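Local coordinates for minor structural protein 5 (Lactococcus phage Tuc2009, PDB 5E7T) that is a minor structural protein of the virion, probably of the tail baseplate, that may help attach the phage to saccharides of the host cell, at residues S118-C123 with T146-E151; D84-S89 with P180-G185; I75-Y80 with M110-T115. One frame throughout, in Å; residues are numbered along the deposited sequence.

Contact 1. Residues S118-C123 with T146-E151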
loop_
_atom_site.group_PDB
_atom_site.type_symbol
_atom_site.label_atom_id
_atom_site.label_comp_id
_atom_site.label_asym_id
_atom_site.label_seq_id
_atom_site.Cartn_x
_atom_site.Cartn_y
_atom_site.Cartn_z
ATOM N N SER B 118 -7.146 -59.687 3.937
ATOM C CA SER B 118 -6.887 -60.238 2.613
ATOM C C SER B 118 -5.554 -60.895 2.418
ATOM O O SER B 118 -5.540 -62.108 2.228
ATOM C CB SER B 118 -7.093 -59.186 1.535
ATOM O OG SER B 118 -7.188 -59.798 0.262
ATOM N N TRP B 119 -4.453 -60.108 2.343
ATOM C CA TRP B 119 -3.090 -60.580 2.066
ATOM C C TRP B 119 -2.912 -61.079 0.625
ATOM O O TRP B 119 -1.790 -61.450 0.253
ATOM C CB TRP B 119 -2.579 -61.612 3.086
ATOM C CG TRP B 119 -2.563 -61.069 4.478
ATOM C CD1 TRP B 119 -3.442 -61.365 5.481
ATOM C CD2 TRP B 119 -1.751 -59.987 4.965
ATOM N NE1 TRP B 119 -3.180 -60.586 6.586
ATOM C CE2 TRP B 119 -2.151 -59.728 6.295
ATOM C CE3 TRP B 119 -0.713 -59.216 4.406
ATOM C CZ2 TRP B 119 -1.531 -58.755 7.085
ATOM C CZ3 TRP B 119 -0.103 -58.248 5.189
ATOM C CH2 TRP B 119 -0.501 -58.037 6.518
ATOM N N LYS B 120 -3.986 -61.018 -0.209
ATOM C CA LYS B 120 -3.972 -61.451 -1.611
ATOM C C LYS B 120 -2.990 -60.607 -2.432
ATOM O O LYS B 120 -2.940 -59.397 -2.238
ATOM C CB LYS B 120 -5.409 -61.491 -2.197
ATOM C CG LYS B 120 -5.533 -61.818 -3.697
ATOM C CD LYS B 120 -4.948 -63.191 -4.132
ATOM C CE LYS B 120 -5.077 -63.480 -5.624
ATOM N NZ LYS B 120 -4.136 -62.690 -6.477
ATOM N N GLU B 121 -2.141 -61.261 -3.264
ATOM C CA GLU B 121 -1.137 -60.593 -4.101
ATOM C C GLU B 121 -1.785 -59.855 -5.242
ATOM O O GLU B 121 -2.757 -60.344 -5.800
ATOM C CB GLU B 121 -0.054 -61.569 -4.606
ATOM C CG GLU B 121 -0.418 -62.463 -5.788
ATOM C CD GLU B 121 -0.269 -63.957 -5.547
ATOM O OE1 GLU B 121 0.301 -64.631 -6.437
ATOM O OE2 GLU B 121 -0.752 -64.462 -4.502
ATOM N N ILE B 122 -1.254 -58.676 -5.571
ATOM C CA ILE B 122 -1.726 -57.844 -6.658
ATOM C C ILE B 122 -0.746 -58.039 -7.806
ATOM O O ILE B 122 -1.136 -58.439 -8.894
ATOM C CB ILE B 122 -1.859 -56.345 -6.206
ATOM C CG1 ILE B 122 -2.994 -56.178 -5.173
ATOM C CG2 ILE B 122 -2.044 -55.376 -7.402
ATOM C CD1 ILE B 122 -2.880 -54.942 -4.232
ATOM N N CYS B 123 0.527 -57.773 -7.558
ATOM C CA CYS B 123 1.578 -57.866 -8.566
ATOM C C CYS B 123 2.840 -58.268 -7.854
ATOM O O CYS B 123 3.309 -57.565 -6.955
ATOM C CB CYS B 123 1.738 -56.535 -9.286
ATOM S SG CYS B 123 2.747 -56.642 -10.769
ATOM N N THR B 146 -1.779 -61.060 -12.991
ATOM C CA THR B 146 -3.137 -60.598 -13.289
ATOM C C THR B 146 -3.729 -59.906 -12.034
ATOM O O THR B 146 -3.780 -60.492 -10.933
ATOM C CB THR B 146 -4.014 -61.732 -13.797
ATOM O OG1 THR B 146 -3.376 -62.337 -14.913
ATOM C CG2 THR B 146 -5.374 -61.257 -14.217
ATOM N N ILE B 147 -4.143 -58.647 -12.214
ATOM C CA ILE B 147 -4.711 -57.825 -11.151
ATOM C C ILE B 147 -5.944 -58.500 -10.559
ATOM O O ILE B 147 -6.879 -58.820 -11.301
ATOM C CB ILE B 147 -4.955 -56.361 -11.615
ATOM C CG1 ILE B 147 -3.668 -55.704 -12.136
ATOM C CG2 ILE B 147 -5.603 -55.527 -10.518
ATOM C CD1 ILE B 147 -2.493 -55.654 -11.140
ATOM N N PRO B 148 -5.928 -58.789 -9.236
ATOM C CA PRO B 148 -7.091 -59.447 -8.620
ATOM C C PRO B 148 -8.272 -58.474 -8.447
ATOM O O PRO B 148 -8.089 -57.234 -8.477
ATOM C CB PRO B 148 -6.535 -59.926 -7.281
ATOM C CG PRO B 148 -5.505 -58.914 -6.942
ATOM C CD PRO B 148 -4.884 -58.491 -8.232
ATOM N N PRO B 149 -9.503 -59.002 -8.246
ATOM C CA PRO B 149 -10.644 -58.103 -8.071
ATOM C C PRO B 149 -10.522 -57.269 -6.805
ATOM O O PRO B 149 -9.924 -57.722 -5.813
ATOM C CB PRO B 149 -11.843 -59.050 -8.052
ATOM C CG PRO B 149 -11.303 -60.322 -7.625
ATOM C CD PRO B 149 -9.930 -60.411 -8.175
ATOM N N TYR B 150 -11.096 -56.039 -6.854
ATOM C CA TYR B 150 -11.062 -55.103 -5.744
ATOM C C TYR B 150 -11.626 -55.736 -4.493
ATOM O O TYR B 150 -12.570 -56.522 -4.578
ATOM C CB TYR B 150 -11.837 -53.818 -6.073
ATOM C CG TYR B 150 -11.294 -52.968 -7.208
ATOM C CD1 TYR B 150 -9.990 -52.484 -7.183
ATOM C CD2 TYR B 150 -12.127 -52.535 -8.235
ATOM C CE1 TYR B 150 -9.500 -51.663 -8.205
ATOM C CE2 TYR B 150 -11.653 -51.712 -9.259
ATOM C CZ TYR B 150 -10.338 -51.270 -9.240
ATOM O OH TYR B 150 -9.871 -50.466 -10.259
ATOM N N GLU B 151 -11.012 -55.411 -3.342
ATOM C CA GLU B 151 -11.395 -55.827 -1.984
ATOM C C GLU B 151 -12.287 -54.739 -1.372
ATOM O O GLU B 151 -12.559 -53.734 -2.041
ATOM C CB GLU B 151 -10.129 -55.932 -1.125
ATOM C CG GLU B 151 -9.266 -57.129 -1.435
ATOM C CD GLU B 151 -9.786 -58.433 -0.870
ATOM O OE1 GLU B 151 -10.591 -58.406 0.090
ATOM O OE2 GLU B 151 -9.360 -59.492 -1.377
#

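Contact 2. Residues D84-S89 with P180-G185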
loop_
_atom_site.group_PDB
_atom_site.type_symbol
_atom_site.label_atom_id
_atom_site.label_comp_id
_atom_site.label_asym_id
_atom_site.label_seq_id
_atom_site.Cartn_x
_atom_site.Cartn_y
_atom_site.Cartn_z
ATOM N N ASP B 84 -6.362 -56.871 -15.624
ATOM C CA ASP B 84 -5.294 -56.339 -16.451
ATOM C C ASP B 84 -4.018 -57.077 -16.097
ATOM O O ASP B 84 -3.904 -57.584 -14.971
ATOM C CB ASP B 84 -5.116 -54.833 -16.184
ATOM C CG ASP B 84 -6.012 -53.931 -17.008
ATOM O OD1 ASP B 84 -6.934 -54.458 -17.686
ATOM O OD2 ASP B 84 -5.783 -52.700 -17.000
ATOM N N LYS B 85 -3.055 -57.161 -17.030
ATOM C CA LYS B 85 -1.800 -57.839 -16.706
ATOM C C LYS B 85 -0.720 -56.800 -16.571
ATOM O O LYS B 85 -0.778 -55.755 -17.224
ATOM C CB LYS B 85 -1.389 -58.889 -17.748
ATOM C CG LYS B 85 -2.540 -59.637 -18.376
ATOM C CD LYS B 85 -2.568 -61.086 -18.003
ATOM C CE LYS B 85 -3.942 -61.664 -18.182
ATOM N NZ LYS B 85 -3.919 -63.151 -18.151
ATOM N N TYR B 86 0.244 -57.068 -15.692
ATOM C CA TYR B 86 1.419 -56.237 -15.453
ATOM C C TYR B 86 2.590 -57.193 -15.424
ATOM O O TYR B 86 2.418 -58.315 -14.951
ATOM C CB TYR B 86 1.305 -55.464 -14.144
ATOM C CG TYR B 86 0.351 -54.301 -14.237
ATOM C CD1 TYR B 86 -1.029 -54.499 -14.214
ATOM C CD2 TYR B 86 0.820 -52.994 -14.313
ATOM C CE1 TYR B 86 -1.919 -53.431 -14.313
ATOM C CE2 TYR B 86 -0.061 -51.913 -14.407
ATOM C CZ TYR B 86 -1.431 -52.139 -14.399
ATOM O OH TYR B 86 -2.312 -51.090 -14.485
ATOM N N THR B 87 3.739 -56.806 -15.993
ATOM C CA THR B 87 4.905 -57.671 -16.038
ATOM C C THR B 87 6.053 -57.066 -15.244
ATOM O O THR B 87 6.406 -55.898 -15.443
ATOM C CB THR B 87 5.268 -58.043 -17.496
ATOM O OG1 THR B 87 4.148 -58.674 -18.124
ATOM C CG2 THR B 87 6.459 -58.974 -17.587
ATOM N N MET B 88 6.645 -57.878 -14.351
ATOM C CA MET B 88 7.784 -57.487 -13.543
ATOM C C MET B 88 9.010 -58.164 -14.091
ATOM O O MET B 88 8.928 -59.321 -14.469
ATOM C CB MET B 88 7.563 -57.855 -12.085
ATOM C CG MET B 88 6.528 -57.012 -11.420
ATOM S SD MET B 88 6.427 -57.446 -9.679
ATOM C CE MET B 88 7.712 -56.325 -9.006
ATOM N N SER B 89 10.131 -57.436 -14.175
ATOM C CA SER B 89 11.444 -57.881 -14.694
ATOM C C SER B 89 12.521 -57.282 -13.780
ATOM O O SER B 89 12.370 -56.140 -13.345
ATOM C CB SER B 89 11.661 -57.420 -16.138
ATOM O OG SER B 89 10.659 -56.523 -16.604
ATOM N N PRO B 180 15.161 -52.906 -11.651
ATOM C CA PRO B 180 13.811 -53.451 -11.427
ATOM C C PRO B 180 12.804 -52.739 -12.334
ATOM O O PRO B 180 12.953 -51.549 -12.615
ATOM C CB PRO B 180 13.565 -53.174 -9.943
ATOM C CG PRO B 180 14.386 -51.983 -9.637
ATOM C CD PRO B 180 15.633 -52.145 -10.471
ATOM N N LYS B 181 11.822 -53.475 -12.839
ATOM C CA LYS B 181 10.829 -52.935 -13.752
ATOM C C LYS B 181 9.507 -53.577 -13.551
ATOM O O LYS B 181 9.407 -54.788 -13.324
ATOM C CB LYS B 181 11.252 -53.138 -15.222
ATOM C CG LYS B 181 10.528 -52.217 -16.224
ATOM C CD LYS B 181 10.733 -52.624 -17.658
ATOM C CE LYS B 181 10.138 -51.611 -18.596
ATOM N NZ LYS B 181 10.047 -52.119 -19.990
ATOM N N GLN B 182 8.474 -52.751 -13.679
ATOM C CA GLN B 182 7.075 -53.142 -13.674
ATOM C C GLN B 182 6.466 -52.341 -14.810
ATOM O O GLN B 182 6.688 -51.124 -14.910
ATOM C CB GLN B 182 6.383 -52.827 -12.344
ATOM C CG GLN B 182 4.882 -53.023 -12.471
ATOM C CD GLN B 182 4.100 -52.610 -11.280
ATOM O OE1 GLN B 182 3.603 -53.458 -10.554
ATOM N NE2 GLN B 182 3.903 -51.308 -11.099
ATOM N N GLU B 183 5.731 -53.023 -15.682
ATOM C CA GLU B 183 5.094 -52.379 -16.830
ATOM C C GLU B 183 3.725 -52.972 -17.081
ATOM O O GLU B 183 3.468 -54.113 -16.723
ATOM C CB GLU B 183 5.961 -52.543 -18.078
ATOM C CG GLU B 183 6.054 -53.970 -18.585
ATOM C CD GLU B 183 7.333 -54.204 -19.348
ATOM O OE1 GLU B 183 7.339 -53.919 -20.566
ATOM O OE2 GLU B 183 8.325 -54.661 -18.731
ATOM N N LEU B 184 2.868 -52.217 -17.736
ATOM C CA LEU B 184 1.547 -52.678 -18.089
ATOM C C LEU B 184 1.724 -53.627 -19.276
ATOM O O LEU B 184 2.463 -53.317 -20.209
ATOM C CB LEU B 184 0.698 -51.444 -18.457
ATOM C CG LEU B 184 -0.686 -51.702 -19.035
ATOM C CD1 LEU B 184 -1.633 -52.279 -17.990
ATOM C CD2 LEU B 184 -1.207 -50.457 -19.723
ATOM N N GLY B 185 1.100 -54.780 -19.225
ATOM C CA GLY B 185 1.270 -55.723 -20.318
ATOM C C GLY B 185 1.675 -57.115 -19.900
ATOM O O GLY B 185 1.817 -57.393 -18.708
#

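Contact 3. Residues I75-Y80 with M110-T115. With SO4 (sulfate ion), chain G.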
loop_
_atom_site.group_PDB
_atom_site.type_symbol
_atom_site.label_atom_id
_atom_site.label_comp_id
_atom_site.label_asym_id
_atom_site.label_seq_id
_atom_site.Cartn_x
_atom_site.Cartn_y
_atom_site.Cartn_z
ATOM N N ILE B 75 2.463 -45.409 -8.795
ATOM C CA ILE B 75 1.051 -45.306 -8.461
ATOM C C ILE B 75 0.534 -46.498 -7.635
ATOM O O ILE B 75 0.953 -47.645 -7.822
ATOM C CB ILE B 75 0.222 -45.066 -9.751
ATOM C CG1 ILE B 75 0.529 -46.140 -10.833
ATOM C CG2 ILE B 75 0.453 -43.617 -10.267
ATOM C CD1 ILE B 75 -0.474 -46.310 -11.820
ATOM N N GLN B 76 -0.402 -46.192 -6.735
ATOM C CA GLN B 76 -1.020 -47.124 -5.814
ATOM C C GLN B 76 -1.732 -48.257 -6.514
ATOM O O GLN B 76 -2.427 -48.012 -7.499
ATOM C CB GLN B 76 -1.931 -46.385 -4.837
ATOM C CG GLN B 76 -1.166 -45.504 -3.850
ATOM C CD GLN B 76 -0.093 -46.272 -3.133
ATOM O OE1 GLN B 76 -0.377 -47.199 -2.374
ATOM N NE2 GLN B 76 1.164 -45.974 -3.452
ATOM N N PRO B 77 -1.567 -49.503 -6.012
ATOM C CA PRO B 77 -2.145 -50.660 -6.701
ATOM C C PRO B 77 -3.661 -50.698 -6.809
ATOM O O PRO B 77 -4.192 -51.458 -7.605
ATOM C CB PRO B 77 -1.596 -51.845 -5.912
ATOM C CG PRO B 77 -1.220 -51.312 -4.604
ATOM C CD PRO B 77 -0.759 -49.931 -4.850
ATOM N N ILE B 78 -4.360 -49.864 -6.090
ATOM C CA ILE B 78 -5.816 -49.883 -6.212
ATOM C C ILE B 78 -6.310 -49.101 -7.443
ATOM O O ILE B 78 -7.517 -48.905 -7.612
ATOM C CB ILE B 78 -6.480 -49.420 -4.896
ATOM C CG1 ILE B 78 -6.028 -48.003 -4.502
ATOM C CG2 ILE B 78 -6.208 -50.442 -3.788
ATOM C CD1 ILE B 78 -7.008 -46.962 -4.835
ATOM N N ASN B 79 -5.367 -48.612 -8.260
ATOM C CA ASN B 79 -5.653 -47.862 -9.470
ATOM C C ASN B 79 -5.641 -48.795 -10.643
ATOM O O ASN B 79 -6.281 -48.505 -11.651
ATOM C CB ASN B 79 -4.644 -46.761 -9.666
ATOM C CG ASN B 79 -5.023 -45.501 -8.966
ATOM O OD1 ASN B 79 -5.968 -44.786 -9.348
ATOM N ND2 ASN B 79 -4.284 -45.205 -7.932
ATOM N N TYR B 80 -4.934 -49.928 -10.512
ATOM C CA TYR B 80 -4.868 -50.947 -11.561
ATOM C C TYR B 80 -6.281 -51.589 -11.709
ATOM O O TYR B 80 -6.923 -51.850 -10.690
ATOM C CB TYR B 80 -3.810 -52.018 -11.196
ATOM C CG TYR B 80 -2.412 -51.558 -10.777
ATOM C CD1 TYR B 80 -1.839 -50.410 -11.317
ATOM C CD2 TYR B 80 -1.605 -52.363 -9.969
ATOM C CE1 TYR B 80 -0.532 -50.030 -10.996
ATOM C CE2 TYR B 80 -0.285 -52.013 -9.672
ATOM C CZ TYR B 80 0.248 -50.843 -10.182
ATOM O OH TYR B 80 1.534 -50.460 -9.854
ATOM N N MET B 110 9.192 -60.057 -4.301
ATOM C CA MET B 110 9.016 -58.594 -4.372
ATOM C C MET B 110 7.565 -58.450 -4.760
ATOM O O MET B 110 7.178 -58.842 -5.868
ATOM C CB MET B 110 9.893 -57.963 -5.438
ATOM C CG MET B 110 11.259 -57.645 -4.970
ATOM S SD MET B 110 12.231 -57.124 -6.381
ATOM C CE MET B 110 13.785 -57.177 -5.685
ATOM N N ARG B 111 6.735 -57.997 -3.820
ATOM C CA ARG B 111 5.307 -58.022 -4.066
ATOM C C ARG B 111 4.510 -56.824 -3.568
ATOM O O ARG B 111 4.734 -56.329 -2.453
ATOM C CB ARG B 111 4.764 -59.335 -3.445
ATOM C CG ARG B 111 3.311 -59.370 -2.961
ATOM C CD ARG B 111 2.880 -60.749 -2.491
ATOM N NE ARG B 111 3.333 -61.809 -3.388
ATOM C CZ ARG B 111 3.190 -63.117 -3.177
ATOM N NH1 ARG B 111 2.558 -63.561 -2.091
ATOM N NH2 ARG B 111 3.685 -63.992 -4.045
ATOM N N GLN B 112 3.539 -56.406 -4.415
ATOM C CA GLN B 112 2.499 -55.419 -4.119
ATOM C C GLN B 112 1.332 -56.324 -3.755
ATOM O O GLN B 112 1.042 -57.272 -4.503
ATOM C CB GLN B 112 2.118 -54.594 -5.352
ATOM C CG GLN B 112 2.798 -53.255 -5.452
ATOM C CD GLN B 112 2.315 -52.488 -6.661
ATOM O OE1 GLN B 112 2.311 -53.001 -7.788
ATOM N NE2 GLN B 112 1.983 -51.209 -6.474
ATOM N N ARG B 113 0.697 -56.087 -2.594
ATOM C CA ARG B 113 -0.402 -56.931 -2.117
ATOM C C ARG B 113 -1.334 -56.213 -1.166
ATOM O O ARG B 113 -0.960 -55.186 -0.607
ATOM C CB ARG B 113 0.160 -58.180 -1.417
ATOM C CG ARG B 113 0.806 -57.913 -0.062
ATOM C CD ARG B 113 1.271 -59.209 0.509
ATOM N NE ARG B 113 1.862 -59.024 1.823
ATOM C CZ ARG B 113 2.214 -60.021 2.625
ATOM N NH1 ARG B 113 2.029 -61.281 2.249
ATOM N NH2 ARG B 113 2.748 -59.768 3.812
ATOM N N TYR B 114 -2.536 -56.795 -0.948
ATOM C CA TYR B 114 -3.527 -56.294 -0.001
ATOM C C TYR B 114 -3.009 -56.666 1.404
ATOM O O TYR B 114 -2.170 -57.568 1.539
ATOM C CB TYR B 114 -4.946 -56.859 -0.286
ATOM C CG TYR B 114 -5.620 -56.289 -1.520
ATOM C CD1 TYR B 114 -6.197 -55.021 -1.503
ATOM C CD2 TYR B 114 -5.680 -57.014 -2.704
ATOM C CE1 TYR B 114 -6.771 -54.470 -2.652
ATOM C CE2 TYR B 114 -6.270 -56.481 -3.853
ATOM C CZ TYR B 114 -6.806 -55.202 -3.826
ATOM O OH TYR B 114 -7.373 -54.669 -4.966
ATOM N N THR B 115 -3.435 -55.938 2.433
ATOM C CA THR B 115 -2.932 -56.224 3.767
ATOM C C THR B 115 -4.009 -56.895 4.615
ATOM O O THR B 115 -4.649 -57.833 4.122
ATOM C CB THR B 115 -2.287 -54.993 4.395
ATOM O OG1 THR B 115 -3.254 -53.938 4.522
ATOM C CG2 THR B 115 -1.059 -54.538 3.627
HETATM S S SO4 G . 3.772 -63.048 5.346
HETATM O O1 SO4 G . 3.697 -64.120 4.343
HETATM O O2 SO4 G . 2.570 -62.214 5.236
HETATM O O3 SO4 G . 3.841 -63.597 6.704
HETATM O O4 SO4 G . 4.979 -62.255 5.111
#

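Contact 1. Residues S118-C123 with T146-E151
Ser-118 to Ile-122 and Thr-146 to Glu-151 run roughly antiparallel, their end-to-end directions 148° apart, and they converge toward Ile-122 and Ile-147, whose CA atoms lie 5.4 Å apart. No backbone hydrogen bond joins them; the contact is made by side chains against side chains and backbone. Pro-148 is the centre of it. Its ring packs on the other backbone, with CD 3.6 Å from Ile-122 CA and CG near the carbonyl oxygen of Glu-121. The Ile-122 side chain crosses this ring at about a right angle, CG1 being the branch that meets Pro-148 CG. Its other branch, CG2, reaches Ile-147 CD1 at 3.8 Å. Two neighbouring branches of one isoleucine thus serve two consecutive residues of the facing loop. The chain turns a corner here: Ile-122 and Cys-123 both face Gln-112, a classic beta bulge in the edge strand 121-126 of the four-stranded sheet that also contains strand 104-114. The 146-151 segment leaves strand 139-146, at the border of the five-stranded sheet, and the contact therefore closes one flank of the beta-sandwich. Lys-120 covers the proline from outside. Bends at chi2 (59°) and chi4 (74°) curl its chain back over Pro-148, and NZ ends 3.7 Å from Pro-148 CB. That ammonium group also donates to the carbonyl oxygen of Glu-121 at 2.8 Å, approaching in the carbonyl plane, which holds the curl in place. At the wider end, Ser-118 OG donates to Glu-151 OE2 at 2.7 Å and meets it from above the carboxylate plane. The same hydroxyl weakly accepts the N-H of Lys-120. Tyr-114 of the adjoining strand touches the side chains of both Ile-122 and Glu-151.

Contact 2. Residues D84-S89 with P180-G185
Tyr-86 and Leu-184 form a non-hydrogen-bonded pair in the antiparallel partnership of strands 85-89 and 180-184, neighbours inside the five-stranded sheet of a beta-sandwich. With Leu-184 CG anti to the backbone N (chi1 172°) and chi2 at 69°, CD1 lies over one face of the Tyr-86 ring. The methyl stands 4.0 Å from the ring centroid, a CH-pi contact shifted toward the rim near CZ. Met-88 and Gln-182 continue this face, which looks toward Cys-123 of the other sheet.

The reverse face is polar. Glu-183, with CG placed between its backbone N and carbonyl carbon (chi1 68°), stretches back along its own strand and forms a salt bridge with the extended Lys-181, its bonds long and weak, NZ to OE1 being 3.3 Å. Both ends have further partners, for Glu-183 OE1 is bonded to Thr-189 OG1 and Lys-181 NZ to the carbonyl oxygen of Pro-190. Backbone bonds run in both directions at the pairs Thr-87 with Glu-183 and Ser-89 with Lys-181, and the N-H of Gly-185 adds one more to Lys-85 O. Thr-87 OG1, also bonded to Thr-144 OG1, donates to Gly-185 O at 2.7 Å from above the carbonyl plane.

Contact 3. Residues I75-Y80 with M110-T115
Gln-112 reaches from its strand to meet both Pro-77 and Tyr-80, and the contact is organised around its side chain. Extended beyond CG, the glutamine brings its flat amide up to the two residues. The amide meets the Tyr-80 ring at the ring's edge, near its plane, with Gln-112 CD 4.0 Å from Tyr-80 CE2; the two planes are 73° apart, so the groups meet steeply instead of stacking. Pro-77 lies obliquely against the same amide, CB being 4.0 Å from Gln-112 CD. Pro-77 also touches Tyr-80 within its own segment: its CA sits 3.7 Å above one face of the ring, toward the rim. The loop makes a type I turn at 76-79, closed by Asn-79 N donating to Gln-76 O at 3.1 Å. The Tyr-80 hydroxyl has the side chain of Gln-182 close by. Further along, Ile-78 CG2 approaches Tyr-114 CE1 at 4.2 Å, a lighter touch. Arg-113, which points away from the 75-80 loop, has an extended chain whose guanidinium edge meets a sulfate ion, probably from the crystallisation liquor; NH2 donates to O2 at 2.8 Å, while NH1 bonds the same oxygen weakly. A chain of another protein in the assembly also reaches the loop, an acidic side chain bonding Gln-76 N. An inter-strand loop folded over the inner side of one sheet is consistent with the beta-sandwich of the galactose-binding-domain clan.

From the N terminus, the chain first lays down 75-80, then 84-89, and returns at 110-115 to close contact 3. It next forms 118-123 and, after strand 139-146, comes back at 146-151 to close contact 1. Only at 180-185 does contact 2 close, around the longest loop. Contact 1 is therefore nested inside contact 2, contact 3 crosses contact 2, and contacts 3 and 1 follow in series. Contact 2 pairs strands within the five-stranded sheet, whereas the other two tie strands 104-114 and 121-126 of the facing four-stranded sheet to loops flanking its partner. Contacts 1 and 3, centred about 8 Å apart, are joined through these neighbouring strands, one from each.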